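Local coordinates for protein nucleoside-triphosphatase THEP1 (Aquifex aeolicus, PDB 1YE8) that hydrolyses nucleoside triphosphates such as ATP, GTP, CTP, TTP and UTP to the diphosphate and phosphate, and has no kinase activity, at residues M1-T6 with E170-L175; G30-E35 with I50-K55. All coordinates share one frame; numbering follows the deposited sequence.

Contact 1 (M1-T6 with E170-L175)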
loop_
_atom_site.group_PDB
_atom_site.type_symbol
_atom_site.label_atom_id
_atom_site.label_comp_id
_atom_site.label_asym_id
_atom_site.label_seq_id
_atom_site.Cartn_x
_atom_site.Cartn_y
_atom_site.Cartn_z
HETATM N N MSE A 1 -8.278 8.072 -10.475
HETATM C CA MSE A 1 -7.233 7.178 -11.062
HETATM C C MSE A 1 -6.741 6.226 -9.964
HETATM O O MSE A 1 -6.329 6.682 -8.897
HETATM C CB MSE A 1 -6.091 8.040 -11.623
HETATM C CG MSE A 1 -4.861 7.289 -12.094
HETATM SE SE MSE A 1 -5.167 6.386 -13.773
HETATM C CE MSE A 1 -5.783 7.854 -14.889
ATOM N N LYS A 2 -6.817 4.921 -10.214
ATOM C CA LYS A 2 -6.334 3.905 -9.254
ATOM C C LYS A 2 -5.189 3.172 -9.929
ATOM O O LYS A 2 -5.393 2.560 -10.985
ATOM C CB LYS A 2 -7.421 2.872 -8.888
ATOM C CG LYS A 2 -8.765 3.393 -8.351
ATOM C CD LYS A 2 -8.604 3.991 -6.963
ATOM C CE LYS A 2 -9.905 4.414 -6.289
ATOM N NZ LYS A 2 -10.714 5.350 -7.109
ATOM N N ILE A 3 -3.991 3.262 -9.360
ATOM C CA ILE A 3 -2.824 2.541 -9.877
ATOM C C ILE A 3 -2.567 1.370 -8.942
ATOM O O ILE A 3 -2.299 1.591 -7.742
ATOM C CB ILE A 3 -1.553 3.456 -9.879
ATOM C CG1 ILE A 3 -1.797 4.801 -10.587
ATOM C CG2 ILE A 3 -0.363 2.701 -10.469
ATOM C CD1 ILE A 3 -2.039 4.675 -12.072
ATOM N N ILE A 4 -2.656 0.147 -9.470
ATOM C CA ILE A 4 -2.437 -1.061 -8.675
ATOM C C ILE A 4 -1.160 -1.706 -9.172
ATOM O O ILE A 4 -1.071 -2.134 -10.328
ATOM C CB ILE A 4 -3.623 -2.036 -8.814
ATOM C CG1 ILE A 4 -4.925 -1.355 -8.393
ATOM C CG2 ILE A 4 -3.361 -3.289 -7.966
ATOM C CD1 ILE A 4 -6.151 -2.183 -8.537
ATOM N N ILE A 5 -0.170 -1.797 -8.286
ATOM C CA ILE A 5 1.137 -2.365 -8.615
ATOM C C ILE A 5 1.252 -3.738 -7.972
ATOM O O ILE A 5 1.072 -3.902 -6.763
ATOM C CB ILE A 5 2.273 -1.446 -8.114
ATOM C CG1 ILE A 5 2.173 -0.055 -8.746
ATOM C CG2 ILE A 5 3.648 -2.092 -8.401
ATOM C CD1 ILE A 5 2.919 1.024 -7.977
ATOM N N THR A 6 1.542 -4.737 -8.793
ATOM C CA THR A 6 1.710 -6.095 -8.309
ATOM C C THR A 6 3.022 -6.666 -8.830
ATOM O O THR A 6 3.707 -6.017 -9.620
ATOM C CB THR A 6 0.448 -6.921 -8.684
ATOM O OG1 THR A 6 0.445 -8.174 -7.987
ATOM C CG2 THR A 6 0.357 -7.264 -10.204
ATOM N N GLU A 170 7.502 6.762 -15.195
ATOM C CA GLU A 170 6.933 7.852 -15.991
ATOM C C GLU A 170 5.535 7.553 -16.561
ATOM O O GLU A 170 4.684 8.460 -16.664
ATOM C CB GLU A 170 7.900 8.292 -17.103
ATOM C CG GLU A 170 9.178 8.973 -16.610
ATOM C CD GLU A 170 8.957 10.166 -15.678
ATOM O OE1 GLU A 170 7.891 10.828 -15.726
ATOM O OE2 GLU A 170 9.885 10.455 -14.903
ATOM N N ASP A 171 5.302 6.295 -16.929
ATOM C CA ASP A 171 3.979 5.850 -17.361
ATOM C C ASP A 171 2.958 6.142 -16.251
ATOM O O ASP A 171 1.896 6.737 -16.496
ATOM C CB ASP A 171 3.999 4.353 -17.715
ATOM C CG ASP A 171 5.005 4.018 -18.811
ATOM O OD1 ASP A 171 5.347 4.912 -19.614
ATOM O OD2 ASP A 171 5.520 2.884 -18.940
ATOM N N ILE A 172 3.316 5.733 -15.030
ATOM C CA ILE A 172 2.477 5.940 -13.847
ATOM C C ILE A 172 2.254 7.431 -13.585
ATOM O O ILE A 172 1.110 7.874 -13.431
ATOM C CB ILE A 172 3.106 5.231 -12.607
ATOM C CG1 ILE A 172 3.066 3.707 -12.793
ATOM C CG2 ILE A 172 2.384 5.645 -11.307
ATOM C CD1 ILE A 172 3.845 2.927 -11.725
ATOM N N LEU A 173 3.344 8.201 -13.561
ATOM C CA LEU A 173 3.246 9.632 -13.246
ATOM C C LEU A 173 2.455 10.446 -14.275
ATOM O O LEU A 173 1.745 11.374 -13.900
ATOM C CB LEU A 173 4.625 10.243 -12.973
ATOM C CG LEU A 173 5.319 9.723 -11.705
ATOM C CD1 LEU A 173 6.701 10.328 -11.612
ATOM C CD2 LEU A 173 4.530 10.025 -10.427
ATOM N N SER A 174 2.539 10.061 -15.547
ATOM C CA SER A 174 1.704 10.677 -16.581
ATOM C C SER A 174 0.208 10.429 -16.355
ATOM O O SER A 174 -0.613 11.346 -16.490
ATOM C CB SER A 174 2.107 10.191 -17.973
ATOM O OG SER A 174 1.260 10.764 -18.959
ATOM N N LEU A 175 -0.141 9.187 -16.009
ATOM C CA LEU A 175 -1.533 8.815 -15.750
ATOM C C LEU A 175 -2.106 9.580 -14.566
ATOM O O LEU A 175 -3.260 10.007 -14.595
ATOM C CB LEU A 175 -1.669 7.300 -15.538
ATOM C CG LEU A 175 -1.634 6.488 -16.838
ATOM C CD1 LEU A 175 -1.268 5.036 -16.575
ATOM C CD2 LEU A 175 -2.973 6.610 -17.568
#
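I3 and I172 meet through their gamma methyls, with CG2 of I3 4.1 Å from CG2 of I172. The two side chains approach obliquely. I172 also sends its delta methyl toward the far end of the strand, where its CD1 lies 4.3 Å from CD1 of I5. I3 uses its other branch on the next turn of the helix: its CD1 is 4.4 Å from CB of L175. The three isoleucines are buried. M1, a selenomethionine, adds a fourth apolar pair at the exposed end. With chi1 at 172°, its CG points away from its own N, and two further bends bring SE to 4.0 Å from CB of L175. These two side chains cross at about a right angle.

One touch is of side chain on backbone: CE of M1 lies 3.3 Å from O of L175. No hydrogen bond joins the two segments.

Strand 2-6 and helix 170-175 run nearly antiparallel, at 160°, and their axes come within 10.0 Å at their closest. The contact packs a late helix on one face of the parallel sheet of this P-loop NTPase. The side chain of I5 is about 4 Å from that of K13, an inferred ATP-binding residue of the P-loop. Strand 2-6 lies between strands 132-136 and 156-159. I172 also touches I158 of the latter. Helix 13-24 packs beside the contact, its I20 touching both I5 and I172.

Contact 2 (G30-E35 with I50-K55); sequences GFWTEE and ITTEGK
W32 lays its indole across I50. The CB of I50 stands over the five-membered ring, 4.1 Å from its centroid and 24° off the normal, a CH-pi contact. CG2 of I50 reaches the six-membered ring, 3.6 Å from CZ2 of W32. O of I50 lies over a face of the indole, 3.7 Å above the plane of W32 and toward its rim. CG of W32 sits between the backbone N and the carbonyl carbon (chi1 61°), which folds the indole back over its partner strand. T52 comes to the ring's edge, its CG2 4.0 Å from CZ3 of W32.

E34 fixes the other end of the indole. Its OE2 accepts from NE1 of W32 at 3.0 Å, nearly in the ring plane. OE2 is met on its anti side, 23° out of the carboxylate plane, and also forms a salt bridge with NZ of K18. CD1 of I50 is 3.4 Å from CD of E34. Without the indole, as with an alanine here, E34 would probably lose its N-H partner and I50 the ring that packs on it.

Strands 31-36 and 46-51 form a beta hairpin, joined here at the start of the first and the end of the second. W32 and I50 are a hydrogen-bonded pair. F31 and T51 are the adjacent non-hydrogen-bonded pair, on the opposite face, where F31 leads away to helix 77-97.

A type I turn follows from T51 to G54. T51 OG1 accepts from N of E53, an ST turn. T52 grips G30 twice: its OG1 accepts from N of G30 at 3.0 Å, and its N donates to O of G30. W32 also touches T14 and D106, inferred and predicted ATP-binding residues.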
loop_
_atom_site.group_PDB
_atom_site.type_symbol
_atom_site.label_atom_id
_atom_site.label_comp_id
_atom_site.label_asym_id
_atom_site.label_seq_id
_atom_site.Cartn_x
_atom_site.Cartn_y
_atom_site.Cartn_z
ATOM N N GLY A 30 -0.242 8.731 2.905
ATOM C CA GLY A 30 -0.495 7.323 3.182
ATOM C C GLY A 30 0.700 6.650 3.821
ATOM O O GLY A 30 1.375 7.235 4.671
ATOM N N PHE A 31 0.986 5.420 3.410
ATOM C CA PHE A 31 2.081 4.684 4.008
ATOM C C PHE A 31 2.634 3.650 3.067
ATOM O O PHE A 31 1.947 3.205 2.110
ATOM C CB PHE A 31 1.659 4.041 5.354
ATOM C CG PHE A 31 0.706 2.868 5.204
ATOM C CD1 PHE A 31 1.176 1.596 4.912
ATOM C CD2 PHE A 31 -0.669 3.055 5.327
ATOM C CE1 PHE A 31 0.305 0.525 4.768
ATOM C CE2 PHE A 31 -1.547 1.983 5.169
ATOM C CZ PHE A 31 -1.054 0.717 4.899
ATOM N N TRP A 32 3.853 3.221 3.384
ATOM C CA TRP A 32 4.452 2.055 2.754
ATOM C C TRP A 32 5.036 1.132 3.807
ATOM O O TRP A 32 4.996 1.439 5.011
ATOM C CB TRP A 32 5.487 2.433 1.674
ATOM C CG TRP A 32 6.664 3.235 2.186
ATOM C CD1 TRP A 32 7.864 2.749 2.631
ATOM C CD2 TRP A 32 6.729 4.658 2.314
ATOM N NE1 TRP A 32 8.677 3.791 3.019
ATOM C CE2 TRP A 32 8.004 4.972 2.840
ATOM C CE3 TRP A 32 5.841 5.706 2.027
ATOM C CZ2 TRP A 32 8.414 6.301 3.086
ATOM C CZ3 TRP A 32 6.248 7.021 2.286
ATOM C CH2 TRP A 32 7.522 7.292 2.800
ATOM N N THR A 33 5.518 -0.023 3.363
ATOM C CA THR A 33 5.965 -1.062 4.283
ATOM C C THR A 33 7.376 -1.494 3.910
ATOM O O THR A 33 7.616 -1.952 2.787
ATOM C CB THR A 33 4.976 -2.248 4.244
ATOM O OG1 THR A 33 3.711 -1.825 4.778
ATOM C CG2 THR A 33 5.419 -3.384 5.185
ATOM N N GLU A 34 8.312 -1.309 4.833
ATOM C CA GLU A 34 9.705 -1.633 4.575
ATOM C C GLU A 34 10.140 -2.849 5.353
ATOM O O GLU A 34 9.691 -3.078 6.471
ATOM C CB GLU A 34 10.595 -0.458 4.946
ATOM C CG GLU A 34 10.534 0.681 3.932
ATOM C CD GLU A 34 11.626 1.724 4.117
ATOM O OE1 GLU A 34 12.641 1.449 4.804
ATOM O OE2 GLU A 34 11.454 2.842 3.579
ATOM N N GLU A 35 11.027 -3.636 4.756
ATOM C CA GLU A 35 11.628 -4.762 5.456
ATOM C C GLU A 35 12.514 -4.263 6.594
ATOM O O GLU A 35 13.190 -3.224 6.478
ATOM C CB GLU A 35 12.465 -5.610 4.485
ATOM C CG GLU A 35 11.706 -6.154 3.277
ATOM C CD GLU A 35 12.611 -6.886 2.296
ATOM O OE1 GLU A 35 13.648 -6.309 1.886
ATOM O OE2 GLU A 35 12.276 -8.034 1.935
ATOM N N ILE A 50 5.791 2.765 7.446
ATOM C CA ILE A 50 6.357 4.111 7.436
ATOM C C ILE A 50 5.328 5.001 6.754
ATOM O O ILE A 50 4.923 4.710 5.629
ATOM C CB ILE A 50 7.695 4.137 6.672
ATOM C CG1 ILE A 50 8.675 3.135 7.320
ATOM C CG2 ILE A 50 8.251 5.565 6.653
ATOM C CD1 ILE A 50 10.119 3.180 6.812
ATOM N N THR A 51 4.864 6.051 7.430
ATOM C CA THR A 51 3.904 6.948 6.805
ATOM C C THR A 51 4.563 8.071 6.020
ATOM O O THR A 51 5.759 8.323 6.152
ATOM C CB THR A 51 2.914 7.547 7.803
ATOM O OG1 THR A 51 3.593 8.560 8.572
ATOM C CG2 THR A 51 2.390 6.481 8.799
ATOM N N THR A 52 3.763 8.773 5.229
ATOM C CA THR A 52 4.241 9.955 4.531
ATOM C C THR A 52 4.586 11.105 5.483
ATOM O O THR A 52 5.125 12.114 5.016
ATOM C CB THR A 52 3.203 10.431 3.521
ATOM O OG1 THR A 52 1.904 10.422 4.130
ATOM C CG2 THR A 52 3.126 9.468 2.318
ATOM N N GLU A 53 4.310 10.961 6.784
ATOM C CA GLU A 53 4.756 11.940 7.793
ATOM C C GLU A 53 5.972 11.469 8.559
ATOM O O GLU A 53 6.408 12.129 9.511
ATOM C CB GLU A 53 3.625 12.308 8.765
ATOM C CG GLU A 53 2.467 13.036 8.120
ATOM C CD GLU A 53 2.849 14.317 7.382
ATOM O OE1 GLU A 53 3.917 14.938 7.675
ATOM O OE2 GLU A 53 2.067 14.714 6.498
ATOM N N GLY A 54 6.545 10.343 8.148
ATOM C CA GLY A 54 7.763 9.853 8.768
ATOM C C GLY A 54 7.553 9.084 10.057
ATOM O O GLY A 54 8.517 8.753 10.752
ATOM N N LYS A 55 6.308 8.758 10.389
ATOM C CA LYS A 55 6.054 7.914 11.546
ATOM C C LYS A 55 6.349 6.468 11.166
ATOM O O LYS A 55 6.019 6.039 10.057
ATOM C CB LYS A 55 4.615 8.067 12.059
ATOM C CG LYS A 55 4.197 9.500 12.395
ATOM C CD LYS A 55 4.959 10.103 13.551
ATOM C CE LYS A 55 4.483 11.542 13.769
ATOM N NZ LYS A 55 3.220 11.594 14.543
#

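How the contacts relate
The chain starts in contact 1 with strand 2-6, which leads into the P-loop, inferred to bind ATP, and helix 13-24. It then reaches strand 28-29 at the edge of the parallel sheet and turns a corner at G30 into the antiparallel sheet. Contact 2 closes a short loop there, joining the start of strand 31-36 to the end of strand 46-51. The chain later returns to the parallel sheet, and 170-175 closes the long loop of contact 1. Contact 2 is therefore nested within contact 1. They do not touch: their centres are about 19 Å apart, their nearest atoms about 10 Å. Contact 1 packs the C-terminal helix on the first strand of the parallel sheet, whereas contact 2 holds the antiparallel sheet's edge hairpin together.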